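Local coordinates for protein isocitrate dehydrogenase [NAD] subunit 1, mitochondrial (Saccharomyces cerevisiae, PDB 3BLX) that forms, with a second subunit type, the allosteric mitochondrial octamer that oxidatively decarboxylates isocitrate to 2-oxoglutarate with NAD, and also binds mitochondrial mRNA leaders, at residues V20-G25 and I47-I52; E43-D48 and N305-R310; E61-A66 and G91-A96; F269-R274 and I292-L297. All blocks are in the same frame, centred on the assembly; numbering follows the deposited sequence.

Interaction 1: V20-G25 and I47-I52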
loop_
_atom_site.group_PDB
_atom_site.type_symbol
_atom_site.label_atom_id
_atom_site.label_comp_id
_atom_site.label_asym_id
_atom_site.label_seq_id
_atom_site.Cartn_x
_atom_site.Cartn_y
_atom_site.Cartn_z
ATOM N N VAL E 20 -9.420 -11.546 24.560
ATOM C CA VAL E 20 -8.613 -10.360 24.823
ATOM C C VAL E 20 -7.233 -10.651 25.423
ATOM O O VAL E 20 -7.053 -11.537 26.239
ATOM C CB VAL E 20 -9.370 -9.269 25.614
ATOM C CG1 VAL E 20 -10.855 -9.609 25.690
ATOM C CG2 VAL E 20 -8.742 -9.054 26.960
ATOM N N THR E 21 -6.247 -9.901 24.958
ATOM C CA THR E 21 -4.892 -10.005 25.474
ATOM C C THR E 21 -4.832 -9.573 26.942
ATOM O O THR E 21 -5.415 -8.539 27.336
ATOM C CB THR E 21 -3.915 -9.178 24.617
ATOM O OG1 THR E 21 -3.939 -9.674 23.285
ATOM C CG2 THR E 21 -2.474 -9.284 25.122
ATOM N N LEU E 22 -4.159 -10.383 27.754
ATOM C CA LEU E 22 -3.963 -10.049 29.157
ATOM C C LEU E 22 -2.474 -10.042 29.437
ATOM O O LEU E 22 -1.791 -11.052 29.250
ATOM C CB LEU E 22 -4.659 -11.063 30.067
ATOM C CG LEU E 22 -4.635 -10.676 31.540
ATOM C CD1 LEU E 22 -5.191 -9.306 31.703
ATOM C CD2 LEU E 22 -5.460 -11.623 32.296
ATOM N N ILE E 23 -1.960 -8.896 29.862
ATOM C CA ILE E 23 -0.543 -8.767 30.185
ATOM C C ILE E 23 -0.462 -8.339 31.635
ATOM O O ILE E 23 -0.613 -7.150 31.938
ATOM C CB ILE E 23 0.117 -7.678 29.325
ATOM C CG1 ILE E 23 0.020 -8.005 27.841
ATOM C CG2 ILE E 23 1.562 -7.498 29.697
ATOM C CD1 ILE E 23 0.241 -6.804 26.931
ATOM N N PRO E 24 -0.230 -9.297 32.551
ATOM C CA PRO E 24 -0.420 -9.041 33.983
ATOM C C PRO E 24 0.670 -8.151 34.576
ATOM O O PRO E 24 0.389 -7.319 35.414
ATOM C CB PRO E 24 -0.377 -10.442 34.595
ATOM C CG PRO E 24 -0.497 -11.387 33.434
ATOM C CD PRO E 24 0.172 -10.689 32.316
ATOM N N GLY E 25 1.900 -8.301 34.130
ATOM C CA GLY E 25 2.958 -7.471 34.667
ATOM C C GLY E 25 3.758 -8.163 35.748
ATOM O O GLY E 25 3.962 -9.369 35.704
ATOM N N ILE E 47 -15.556 -13.652 27.991
ATOM C CA ILE E 47 -14.224 -13.233 27.637
ATOM C C ILE E 47 -13.236 -14.339 27.931
ATOM O O ILE E 47 -13.218 -14.890 29.024
ATOM C CB ILE E 47 -13.845 -11.943 28.383
ATOM C CG1 ILE E 47 -14.649 -10.774 27.822
ATOM C CG2 ILE E 47 -12.360 -11.673 28.264
ATOM C CD1 ILE E 47 -14.296 -9.454 28.403
ATOM N N ASP E 48 -12.446 -14.691 26.926
ATOM C CA ASP E 48 -11.339 -15.623 27.086
ATOM C C ASP E 48 -10.015 -14.855 27.094
ATOM O O ASP E 48 -9.706 -14.114 26.167
ATOM C CB ASP E 48 -11.335 -16.644 25.953
ATOM C CG ASP E 48 -12.522 -17.626 26.011
ATOM O OD1 ASP E 48 -13.110 -17.817 27.099
ATOM O OD2 ASP E 48 -12.853 -18.220 24.954
ATOM N N TRP E 49 -9.234 -15.014 28.149
ATOM C CA TRP E 49 -7.960 -14.322 28.225
ATOM C C TRP E 49 -6.898 -15.051 27.435
ATOM O O TRP E 49 -6.791 -16.267 27.504
ATOM C CB TRP E 49 -7.517 -14.203 29.661
ATOM C CG TRP E 49 -8.554 -13.602 30.569
ATOM C CD1 TRP E 49 -9.280 -14.251 31.518
ATOM C CD2 TRP E 49 -8.954 -12.226 30.624
ATOM N NE1 TRP E 49 -10.114 -13.372 32.150
ATOM C CE2 TRP E 49 -9.931 -12.119 31.630
ATOM C CE3 TRP E 49 -8.573 -11.074 29.926
ATOM C CZ2 TRP E 49 -10.529 -10.918 31.960
ATOM C CZ3 TRP E 49 -9.195 -9.879 30.242
ATOM C CH2 TRP E 49 -10.150 -9.809 31.252
ATOM N N GLU E 50 -6.126 -14.306 26.657
ATOM C CA GLU E 50 -4.948 -14.873 26.025
ATOM C C GLU E 50 -3.813 -14.240 26.783
ATOM O O GLU E 50 -3.346 -13.161 26.446
ATOM C CB GLU E 50 -4.876 -14.502 24.565
ATOM C CG GLU E 50 -3.640 -15.051 23.825
ATOM C CD GLU E 50 -3.655 -14.800 22.290
ATOM O OE1 GLU E 50 -2.569 -14.732 21.682
ATOM O OE2 GLU E 50 -4.741 -14.672 21.676
ATOM N N THR E 51 -3.403 -14.903 27.846
ATOM C CA THR E 51 -2.503 -14.295 28.792
ATOM C C THR E 51 -1.034 -14.384 28.346
ATOM O O THR E 51 -0.575 -15.408 27.885
ATOM C CB THR E 51 -2.786 -14.789 30.246
ATOM O OG1 THR E 51 -1.573 -14.827 30.985
ATOM C CG2 THR E 51 -3.411 -16.157 30.250
ATOM N N ILE E 52 -0.326 -13.264 28.430
ATOM C CA ILE E 52 1.042 -13.192 27.935
ATOM C C ILE E 52 2.016 -12.998 29.086
ATOM O O ILE E 52 1.930 -12.015 29.835
ATOM C CB ILE E 52 1.266 -12.015 26.931
ATOM C CG1 ILE E 52 0.249 -12.035 25.794
ATOM C CG2 ILE E 52 2.676 -12.084 26.363
ATOM C CD1 ILE E 52 0.368 -13.275 24.902
#
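Two first torsions bring Trp-49 and Leu-22 together: CG of Trp-49 stands beside its backbone N (chi1 -53°), whereas CG of Leu-22 swings to the far side of its own (chi1 -173°). CD2 of Leu-22 therefore lies over one face of the indole, 4.3 Å from the centroid of its five-membered ring, in an off-centre CH-pi contact. CG2 of Ile-47 lies over the opposite face, toward the rim. Val-20 runs alongside the indole and points the same way; its CG2 meets CZ3 of Trp-49 at 3.4 Å, and its other methyl, CG1, touches CG2 of Ile-47. On the other side of the sheet, CG2 of Thr-21 packs at 3.9 Å on CG1 of Ile-52. The backbones pair as parallel strands, with Val-20, Thr-21 and Leu-22 opposite Trp-49, Glu-50 and Thr-51. Val-20 and Leu-22 each use both N and O: Val-20 N bonds to Asp-48 O, Glu-50 N to Val-20 O at 2.9 Å, Leu-22 N to Glu-50 O, and Ile-52 N to Leu-22 O at 2.8 Å. The strands are strongly twisted, their axes 50° apart, and they are the two strands of a beta-alpha-beta crossover. Its helix, 27-42, covers the Leu-22 and Trp-49 side through Arg-37 and Phe-40. Helix 60-73 covers the Thr-21 and Glu-50 side: Thr-21 OG1 bonds to Ser-69 and Asn-73, and Glu-50 forms a salt bridge with Arg-72. Strand 75-80 pairs with the other edge of strand 17-25, placing that strand inside the sheet.

Interaction 2: E43-D48 and N305-R310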
loop_
_atom_site.group_PDB
_atom_site.type_symbol
_atom_site.label_atom_id
_atom_site.label_comp_id
_atom_site.label_asym_id
_atom_site.label_seq_id
_atom_site.Cartn_x
_atom_site.Cartn_y
_atom_site.Cartn_z
ATOM N N GLU E 43 -18.892 -13.376 37.314
ATOM C CA GLU E 43 -19.994 -12.722 36.635
ATOM C C GLU E 43 -20.277 -13.477 35.331
ATOM O O GLU E 43 -21.203 -13.155 34.588
ATOM C CB GLU E 43 -19.604 -11.282 36.350
ATOM C CG GLU E 43 -20.766 -10.376 36.082
ATOM C CD GLU E 43 -21.578 -10.096 37.322
ATOM O OE1 GLU E 43 -22.723 -9.617 37.191
ATOM O OE2 GLU E 43 -21.077 -10.360 38.430
ATOM N N ASN E 44 -19.457 -14.497 35.080
ATOM C CA ASN E 44 -19.547 -15.328 33.887
ATOM C C ASN E 44 -19.619 -14.522 32.578
ATOM O O ASN E 44 -20.560 -14.653 31.786
ATOM C CB ASN E 44 -20.711 -16.309 34.001
ATOM C CG ASN E 44 -20.447 -17.608 33.262
ATOM O OD1 ASN E 44 -19.369 -18.196 33.350
ATOM N ND2 ASN E 44 -21.437 -18.062 32.531
ATOM N N ILE E 45 -18.604 -13.689 32.368
ATOM C CA ILE E 45 -18.515 -12.812 31.207
ATOM C C ILE E 45 -17.878 -13.585 30.055
ATOM O O ILE E 45 -16.981 -14.417 30.280
ATOM C CB ILE E 45 -17.696 -11.527 31.558
ATOM C CG1 ILE E 45 -18.458 -10.687 32.583
ATOM C CG2 ILE E 45 -17.401 -10.679 30.337
ATOM C CD1 ILE E 45 -17.758 -9.414 33.013
ATOM N N PRO E 46 -18.357 -13.331 28.817
ATOM C CA PRO E 46 -17.911 -14.051 27.613
ATOM C C PRO E 46 -16.545 -13.562 27.126
ATOM O O PRO E 46 -16.384 -13.116 25.997
ATOM C CB PRO E 46 -18.990 -13.713 26.568
ATOM C CG PRO E 46 -19.960 -12.785 27.230
ATOM C CD PRO E 46 -19.354 -12.295 28.494
ATOM N N ILE E 47 -15.556 -13.652 27.991
ATOM C CA ILE E 47 -14.224 -13.233 27.637
ATOM C C ILE E 47 -13.236 -14.339 27.931
ATOM O O ILE E 47 -13.218 -14.890 29.024
ATOM C CB ILE E 47 -13.845 -11.943 28.383
ATOM C CG1 ILE E 47 -14.649 -10.774 27.822
ATOM C CG2 ILE E 47 -12.360 -11.673 28.264
ATOM C CD1 ILE E 47 -14.296 -9.454 28.403
ATOM N N ASP E 48 -12.446 -14.691 26.926
ATOM C CA ASP E 48 -11.339 -15.623 27.086
ATOM C C ASP E 48 -10.015 -14.855 27.094
ATOM O O ASP E 48 -9.706 -14.114 26.167
ATOM C CB ASP E 48 -11.335 -16.644 25.953
ATOM C CG ASP E 48 -12.522 -17.626 26.011
ATOM O OD1 ASP E 48 -13.110 -17.817 27.099
ATOM O OD2 ASP E 48 -12.853 -18.220 24.954
ATOM N N ASN E 305 -20.903 -4.006 28.893
ATOM C CA ASN E 305 -21.313 -2.780 29.598
ATOM C C ASN E 305 -22.638 -2.774 30.401
ATOM O O ASN E 305 -22.883 -1.884 31.212
ATOM C CB ASN E 305 -21.127 -1.519 28.712
ATOM C CG ASN E 305 -22.321 -1.206 27.845
ATOM O OD1 ASN E 305 -23.459 -1.422 28.248
ATOM N ND2 ASN E 305 -22.070 -0.669 26.648
ATOM N N GLU E 306 -23.481 -3.767 30.195
ATOM C CA GLU E 306 -24.464 -4.088 31.209
ATOM C C GLU E 306 -23.599 -4.634 32.331
ATOM O O GLU E 306 -23.683 -4.168 33.467
ATOM C CB GLU E 306 -25.437 -5.153 30.717
ATOM C CG GLU E 306 -26.039 -4.872 29.320
ATOM C CD GLU E 306 -25.163 -5.360 28.139
ATOM O OE1 GLU E 306 -24.322 -6.286 28.318
ATOM O OE2 GLU E 306 -25.334 -4.822 27.019
ATOM N N TYR E 307 -22.732 -5.588 31.988
ATOM C CA TYR E 307 -21.734 -6.107 32.920
ATOM C C TYR E 307 -20.870 -4.985 33.537
ATOM O O TYR E 307 -20.438 -5.064 34.692
ATOM C CB TYR E 307 -20.804 -7.082 32.211
ATOM C CG TYR E 307 -21.412 -8.396 31.784
ATOM C CD1 TYR E 307 -21.832 -8.598 30.474
ATOM C CD2 TYR E 307 -21.526 -9.449 32.675
ATOM C CE1 TYR E 307 -22.366 -9.805 30.078
ATOM C CE2 TYR E 307 -22.053 -10.659 32.285
ATOM C CZ TYR E 307 -22.474 -10.834 30.987
ATOM O OH TYR E 307 -23.005 -12.047 30.601
ATOM N N ALA E 308 -20.601 -3.948 32.759
ATOM C CA ALA E 308 -19.742 -2.884 33.231
ATOM C C ALA E 308 -20.437 -2.026 34.262
ATOM O O ALA E 308 -19.801 -1.525 35.183
ATOM C CB ALA E 308 -19.261 -2.023 32.080
ATOM N N THR E 309 -21.742 -1.825 34.094
ATOM C CA THR E 309 -22.491 -0.986 35.021
ATOM C C THR E 309 -22.568 -1.696 36.372
ATOM O O THR E 309 -22.397 -1.076 37.423
ATOM C CB THR E 309 -23.899 -0.667 34.492
ATOM O OG1 THR E 309 -23.799 -0.175 33.151
ATOM C CG2 THR E 309 -24.552 0.385 35.348
ATOM N N ARG E 310 -22.784 -3.007 36.325
ATOM C CA ARG E 310 -22.890 -3.803 37.533
ATOM C C ARG E 310 -21.579 -3.814 38.315
ATOM O O ARG E 310 -21.561 -3.510 39.509
ATOM C CB ARG E 310 -23.331 -5.227 37.192
ATOM C CG ARG E 310 -24.778 -5.327 36.727
ATOM C CD ARG E 310 -25.066 -6.693 36.141
ATOM N NE ARG E 310 -24.596 -7.779 36.999
ATOM C CZ ARG E 310 -25.255 -8.212 38.065
ATOM N NH1 ARG E 310 -26.402 -7.638 38.401
ATOM N NH2 ARG E 310 -24.766 -9.211 38.791
#
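Tyr-307, in the first turn of helix 306-320, lays its ring against the turn that leads into strand 47-51. Ile-45 CB lies over one ring face, and Ile-45 CG1 meets CD2 of Tyr-307 at 3.3 Å as the two side chains run alongside but oppositely directed. At the ring edge, in plane, CG of Glu-43 sits 3.6 Å from CD2 of Tyr-307. Pro-46, the centre of an inverse gamma turn, adds CD at 4.2 Å from CE1 of Tyr-307. One turn further on, Arg-310 holds Glu-43 through its NE edge: NE and NH2 both donate to the single oxygen OE1 in a salt bridge, NH2 on the syn lone pair. Glu-43 reaches it with its chain bent at chi2 (71°), the carboxylate 35° from the guanidinium plane. Shortening Glu-43 to an alanine is likely to leave Arg-310 without this carboxylate and to open a gap at the Tyr-307 edge, where CG packs. The contact joins the end of helix 27-42, closed by a Schellman motif at Asn-44, to helix 306-320. Phe-40 of helix 27-42 packs on Ile-45, and helix 289-302 supports Ala-308 through Leu-299 and Asn-300.

Interaction 3: E61-A66 and G91-A96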
loop_
_atom_site.group_PDB
_atom_site.type_symbol
_atom_site.label_atom_id
_atom_site.label_comp_id
_atom_site.label_asym_id
_atom_site.label_seq_id
_atom_site.Cartn_x
_atom_site.Cartn_y
_atom_site.Cartn_z
ATOM N N GLU E 61 11.409 -11.302 23.913
ATOM C CA GLU E 61 10.514 -12.320 23.358
ATOM C C GLU E 61 9.087 -12.134 23.866
ATOM O O GLU E 61 8.140 -12.514 23.197
ATOM C CB GLU E 61 10.988 -13.732 23.706
ATOM C CG GLU E 61 12.497 -13.883 23.850
ATOM C CD GLU E 61 13.212 -14.023 22.517
ATOM O OE1 GLU E 61 12.647 -13.595 21.485
ATOM O OE2 GLU E 61 14.343 -14.566 22.502
ATOM N N GLY E 62 8.944 -11.559 25.057
ATOM C CA GLY E 62 7.647 -11.314 25.648
ATOM C C GLY E 62 6.993 -10.106 25.037
ATOM O O GLY E 62 5.793 -10.096 24.794
ATOM N N VAL E 63 7.784 -9.079 24.772
ATOM C CA VAL E 63 7.252 -7.891 24.131
ATOM C C VAL E 63 6.766 -8.243 22.740
ATOM O O VAL E 63 5.696 -7.824 22.336
ATOM C CB VAL E 63 8.275 -6.725 24.101
ATOM C CG1 VAL E 63 7.815 -5.583 23.165
ATOM C CG2 VAL E 63 8.485 -6.207 25.484
ATOM N N TYR E 64 7.545 -9.036 22.021
ATOM C CA TYR E 64 7.136 -9.471 20.698
ATOM C C TYR E 64 5.816 -10.267 20.767
ATOM O O TYR E 64 4.919 -10.055 19.957
ATOM C CB TYR E 64 8.260 -10.248 20.011
ATOM C CG TYR E 64 7.843 -10.992 18.761
ATOM C CD1 TYR E 64 7.429 -12.323 18.832
ATOM C CD2 TYR E 64 7.853 -10.369 17.511
ATOM C CE1 TYR E 64 7.024 -13.022 17.702
ATOM C CE2 TYR E 64 7.460 -11.062 16.362
ATOM C CZ TYR E 64 7.038 -12.403 16.462
ATOM O OH TYR E 64 6.626 -13.146 15.347
ATOM N N GLU E 65 5.684 -11.134 21.762
ATOM C CA GLU E 65 4.484 -11.938 21.922
ATOM C C GLU E 65 3.241 -11.135 22.307
ATOM O O GLU E 65 2.112 -11.495 21.958
ATOM C CB GLU E 65 4.718 -13.067 22.928
ATOM C CG GLU E 65 5.513 -14.236 22.370
ATOM C CD GLU E 65 4.931 -14.821 21.073
ATOM O OE1 GLU E 65 3.748 -14.540 20.760
ATOM O OE2 GLU E 65 5.659 -15.569 20.368
ATOM N N ALA E 66 3.441 -10.047 23.029
ATOM C CA ALA E 66 2.334 -9.195 23.409
ATOM C C ALA E 66 1.844 -8.360 22.228
ATOM O O ALA E 66 0.651 -8.207 22.013
ATOM C CB ALA E 66 2.746 -8.304 24.562
ATOM N N GLY E 91 10.419 1.983 28.252
ATOM C CA GLY E 91 10.557 0.545 28.426
ATOM C C GLY E 91 9.894 -0.213 27.288
ATOM O O GLY E 91 8.873 0.220 26.760
ATOM N N SER E 92 10.467 -1.362 26.937
ATOM C CA SER E 92 10.208 -2.013 25.662
ATOM C C SER E 92 8.743 -2.152 25.266
ATOM O O SER E 92 8.397 -1.952 24.097
ATOM C CB SER E 92 10.915 -3.366 25.614
ATOM O OG SER E 92 12.285 -3.208 25.292
ATOM N N LEU E 93 7.895 -2.477 26.236
ATOM C CA LEU E 93 6.493 -2.734 25.956
ATOM C C LEU E 93 5.794 -1.490 25.467
ATOM O O LEU E 93 5.129 -1.514 24.424
ATOM C CB LEU E 93 5.772 -3.262 27.200
ATOM C CG LEU E 93 4.724 -4.357 26.993
ATOM C CD1 LEU E 93 3.536 -4.076 27.878
ATOM C CD2 LEU E 93 4.287 -4.521 25.512
ATOM N N ASN E 94 5.943 -0.414 26.230
ATOM C CA ASN E 94 5.323 0.854 25.891
ATOM C C ASN E 94 5.815 1.435 24.560
ATOM O O ASN E 94 5.055 2.072 23.843
ATOM C CB ASN E 94 5.521 1.864 27.010
ATOM C CG ASN E 94 4.713 1.543 28.240
ATOM O OD1 ASN E 94 3.541 1.193 28.163
ATOM N ND2 ASN E 94 5.337 1.676 29.389
ATOM N N VAL E 95 7.077 1.234 24.211
ATOM C CA VAL E 95 7.516 1.811 22.978
ATOM C C VAL E 95 6.985 0.950 21.850
ATOM O O VAL E 95 6.588 1.462 20.810
ATOM C CB VAL E 95 9.074 2.102 22.887
ATOM C CG1 VAL E 95 9.691 2.265 24.234
ATOM C CG2 VAL E 95 9.800 1.057 22.094
ATOM N N ALA E 96 6.932 -0.359 22.068
ATOM C CA ALA E 96 6.365 -1.250 21.061
ATOM C C ALA E 96 4.906 -0.904 20.750
ATOM O O ALA E 96 4.516 -0.835 19.590
ATOM C CB ALA E 96 6.504 -2.670 21.493
#
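Val-63 makes most of the contact between the segments of helices 60-73 and 92-99 in the alpha/beta fold of the isocitrate and isopropylmalate dehydrogenases. The axes of the two short segments pass 9.6 Å apart and run nearly the same way, 33° from parallel. With CG1 opposite its backbone N (chi1 168°), Val-63 spreads its two methyls along the facing helix. CG1 takes the later turn, 3.6 Å from CB of Ala-96 and also near the carbonyl O of Ser-92. CG2 takes the start of the helix, 3.7 Å from CB of Ser-92 and 3.9 Å from N of Leu-93. One turn on from Val-63, CB of Ala-66 meets CD2 of Leu-93 at 4.2 Å, so the small alanines on each helix leave room for the larger side chains. A glycine in place of Val-63 would probably open a gap against Ser-92 and Ala-96, leaving Ala-66 on Leu-93 as the remaining side-chain contact of the two segments. Beyond this shell, Leu-93 rests on Lys-78 of strand 75-80, while Tyr-64 and Glu-65 pack on Pro-207 and Asp-208 of the second subunit, another copy of this protein. Ala-96 lies about 7 Å, side chain to side chain, from Arg-98, a probable substrate-binding residue. The start of helix 92-99 is marked by Gly-91 at the N-cap and, just inside, by a hydrogen bond from Asn-94 ND2 to His-90 O.

Interaction 4: F269-R274 and I292-L297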
loop_
_atom_site.group_PDB
_atom_site.type_symbol
_atom_site.label_atom_id
_atom_site.label_comp_id
_atom_site.label_asym_id
_atom_site.label_seq_id
_atom_site.Cartn_x
_atom_site.Cartn_y
_atom_site.Cartn_z
ATOM N N PHE E 269 -6.240 -1.344 27.865
ATOM C CA PHE E 269 -6.750 -0.760 29.105
ATOM C C PHE E 269 -5.835 -1.047 30.273
ATOM O O PHE E 269 -5.277 -2.132 30.362
ATOM C CB PHE E 269 -8.178 -1.239 29.364
ATOM C CG PHE E 269 -9.132 -0.802 28.299
ATOM C CD1 PHE E 269 -9.870 0.358 28.443
ATOM C CD2 PHE E 269 -9.208 -1.496 27.111
ATOM C CE1 PHE E 269 -10.713 0.775 27.447
ATOM C CE2 PHE E 269 -10.050 -1.088 26.103
ATOM C CZ PHE E 269 -10.814 0.057 26.280
ATOM N N GLU E 270 -5.661 -0.054 31.146
ATOM C CA GLU E 270 -4.625 -0.104 32.181
ATOM C C GLU E 270 -4.760 1.091 33.081
ATOM O O GLU E 270 -5.174 2.152 32.636
ATOM C CB GLU E 270 -3.224 -0.089 31.562
ATOM C CG GLU E 270 -2.693 1.307 31.273
ATOM C CD GLU E 270 -1.167 1.365 31.059
ATOM O OE1 GLU E 270 -0.449 0.456 31.535
ATOM O OE2 GLU E 270 -0.681 2.328 30.416
ATOM N N PRO E 271 -4.407 0.928 34.355
ATOM C CA PRO E 271 -4.490 2.011 35.344
ATOM C C PRO E 271 -3.795 3.301 34.868
ATOM O O PRO E 271 -2.649 3.287 34.396
ATOM C CB PRO E 271 -3.769 1.428 36.555
ATOM C CG PRO E 271 -3.894 -0.039 36.409
ATOM C CD PRO E 271 -3.838 -0.303 34.924
ATOM N N GLY E 272 -4.504 4.414 35.019
ATOM C CA GLY E 272 -4.123 5.649 34.404
ATOM C C GLY E 272 -2.909 6.344 34.985
ATOM O O GLY E 272 -2.405 7.303 34.384
ATOM N N SER E 273 -2.440 5.894 36.145
ATOM C CA SER E 273 -1.313 6.548 36.792
ATOM C C SER E 273 -0.088 5.667 36.853
ATOM O O SER E 273 0.957 6.087 37.339
ATOM C CB SER E 273 -1.687 7.026 38.194
ATOM O OG SER E 273 -2.060 8.387 38.153
ATOM N N ARG E 274 -0.214 4.444 36.357
ATOM C CA ARG E 274 0.883 3.489 36.408
ATOM C C ARG E 274 1.291 3.154 37.848
ATOM O O ARG E 274 2.418 2.736 38.092
ATOM C CB ARG E 274 2.072 4.011 35.597
ATOM C CG ARG E 274 2.035 3.622 34.125
ATOM C CD ARG E 274 1.038 4.424 33.301
ATOM N NE ARG E 274 0.996 3.963 31.908
ATOM C CZ ARG E 274 1.798 4.407 30.939
ATOM N NH1 ARG E 274 2.709 5.337 31.209
ATOM N NH2 ARG E 274 1.689 3.923 29.697
ATOM N N ILE E 292 -9.684 -2.728 38.074
ATOM C CA ILE E 292 -11.059 -3.114 37.879
ATOM C C ILE E 292 -11.842 -2.073 37.064
ATOM O O ILE E 292 -12.571 -2.420 36.130
ATOM C CB ILE E 292 -11.765 -3.352 39.231
ATOM C CG1 ILE E 292 -10.991 -4.386 40.067
ATOM C CG2 ILE E 292 -13.210 -3.819 39.003
ATOM C CD1 ILE E 292 -11.524 -4.591 41.495
ATOM N N LEU E 293 -11.706 -0.805 37.436
ATOM C CA LEU E 293 -12.374 0.267 36.725
ATOM C C LEU E 293 -11.891 0.380 35.270
ATOM O O LEU E 293 -12.667 0.671 34.361
ATOM C CB LEU E 293 -12.181 1.593 37.461
ATOM C CG LEU E 293 -12.911 1.637 38.800
ATOM C CD1 LEU E 293 -12.794 3.000 39.450
ATOM C CD2 LEU E 293 -14.363 1.265 38.594
ATOM N N SER E 294 -10.605 0.158 35.054
ATOM C CA SER E 294 -10.080 0.150 33.707
ATOM C C SER E 294 -10.724 -1.011 32.981
ATOM O O SER E 294 -11.056 -0.908 31.814
ATOM C CB SER E 294 -8.558 -0.021 33.729
ATOM O OG SER E 294 -7.946 1.140 34.252
ATOM N N SER E 295 -10.902 -2.099 33.711
ATOM C CA SER E 295 -11.561 -3.293 33.220
ATOM C C SER E 295 -12.942 -2.974 32.689
ATOM O O SER E 295 -13.390 -3.587 31.717
ATOM C CB SER E 295 -11.716 -4.301 34.368
ATOM O OG SER E 295 -11.847 -5.595 33.879
ATOM N N THR E 296 -13.639 -2.047 33.347
ATOM C CA THR E 296 -14.988 -1.729 32.935
ATOM C C THR E 296 -14.990 -0.803 31.729
ATOM O O THR E 296 -15.875 -0.908 30.889
ATOM C CB THR E 296 -15.856 -1.186 34.087
ATOM O OG1 THR E 296 -15.508 0.166 34.370
ATOM C CG2 THR E 296 -15.670 -2.036 35.313
ATOM N N LEU E 297 -13.998 0.084 31.624
ATOM C CA LEU E 297 -13.807 0.864 30.397
ATOM C C LEU E 297 -13.686 -0.078 29.211
ATOM O O LEU E 297 -14.246 0.170 28.153
ATOM C CB LEU E 297 -12.566 1.737 30.479
ATOM C CG LEU E 297 -12.651 2.939 31.417
ATOM C CD1 LEU E 297 -11.388 3.802 31.347
ATOM C CD2 LEU E 297 -13.850 3.768 31.053
#
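Phe-269 closes strand 267-269 and packs on helix 289-302, joining the central sheet of this dehydrogenase fold to a helix beside it; the chain then runs into a type I beta turn from Pro-271 to Arg-274. Its CB lies 3.8 Å from the carbonyl O of Ser-294. CG, beside the backbone N (chi1 -63°), stays near that same oxygen and aims the ring along the helix. CD1 then touches CB of Leu-297 at 3.6 Å, CE1 meets the carbonyl carbon of Leu-297, and CZ ends 3.9 Å from its O. The ring thus follows one helical turn, from the backbone of Ser-294 to that of Leu-297, with Met-298 and Ala-260 packing on it as well. Next along the loop, O of Glu-270 lies 3.4 Å from Ser-294 OG of the helix, without a hydrogen bond; the bonds of this OG go to Ala-290 O and Gly-259 N, tying the helix to strand 258-262. Pro-271 leans on Ala-290 and Met-291 of the same helix. Glu-270 sets out away from the helix at its CB, its side chain about 7 Å from that of Arg-129, which probably binds substrate. There Arg-274, though poorly ordered, holds one oxygen side-on: NH2 reaches OE2 of Glu-270 on its syn lone pair, and Arg-274 NE, 2.8 Å from the same OE2, comes in from above the carboxylate plane.

Overall arrangement
The four contacts spread over the sheet and the helices around it. Interactions 1 and 2 share Ile-47 and Asp-48 in their segments: the turn of interaction 2 leads straight into the strand paired in interaction 1, with centres 16 Å apart. Interaction 3 packs against interaction 1, with Ile-23 CD1 3.8 Å from Ala-66 CB and Ile-52 lying along helix 60-73. Interactions 2 and 4 meet where Ala-308 CB lies 3.8 Å from Thr-296 O, on the consecutive helices 306-320 and 289-302. Interactions 3 and 4 approach the probable substrate pocket: Glu-270 is about 8 Å from Arg-98 between side chains, and Asn-94 packs on Arg-274. Interactions 1 and 2 lie away from it.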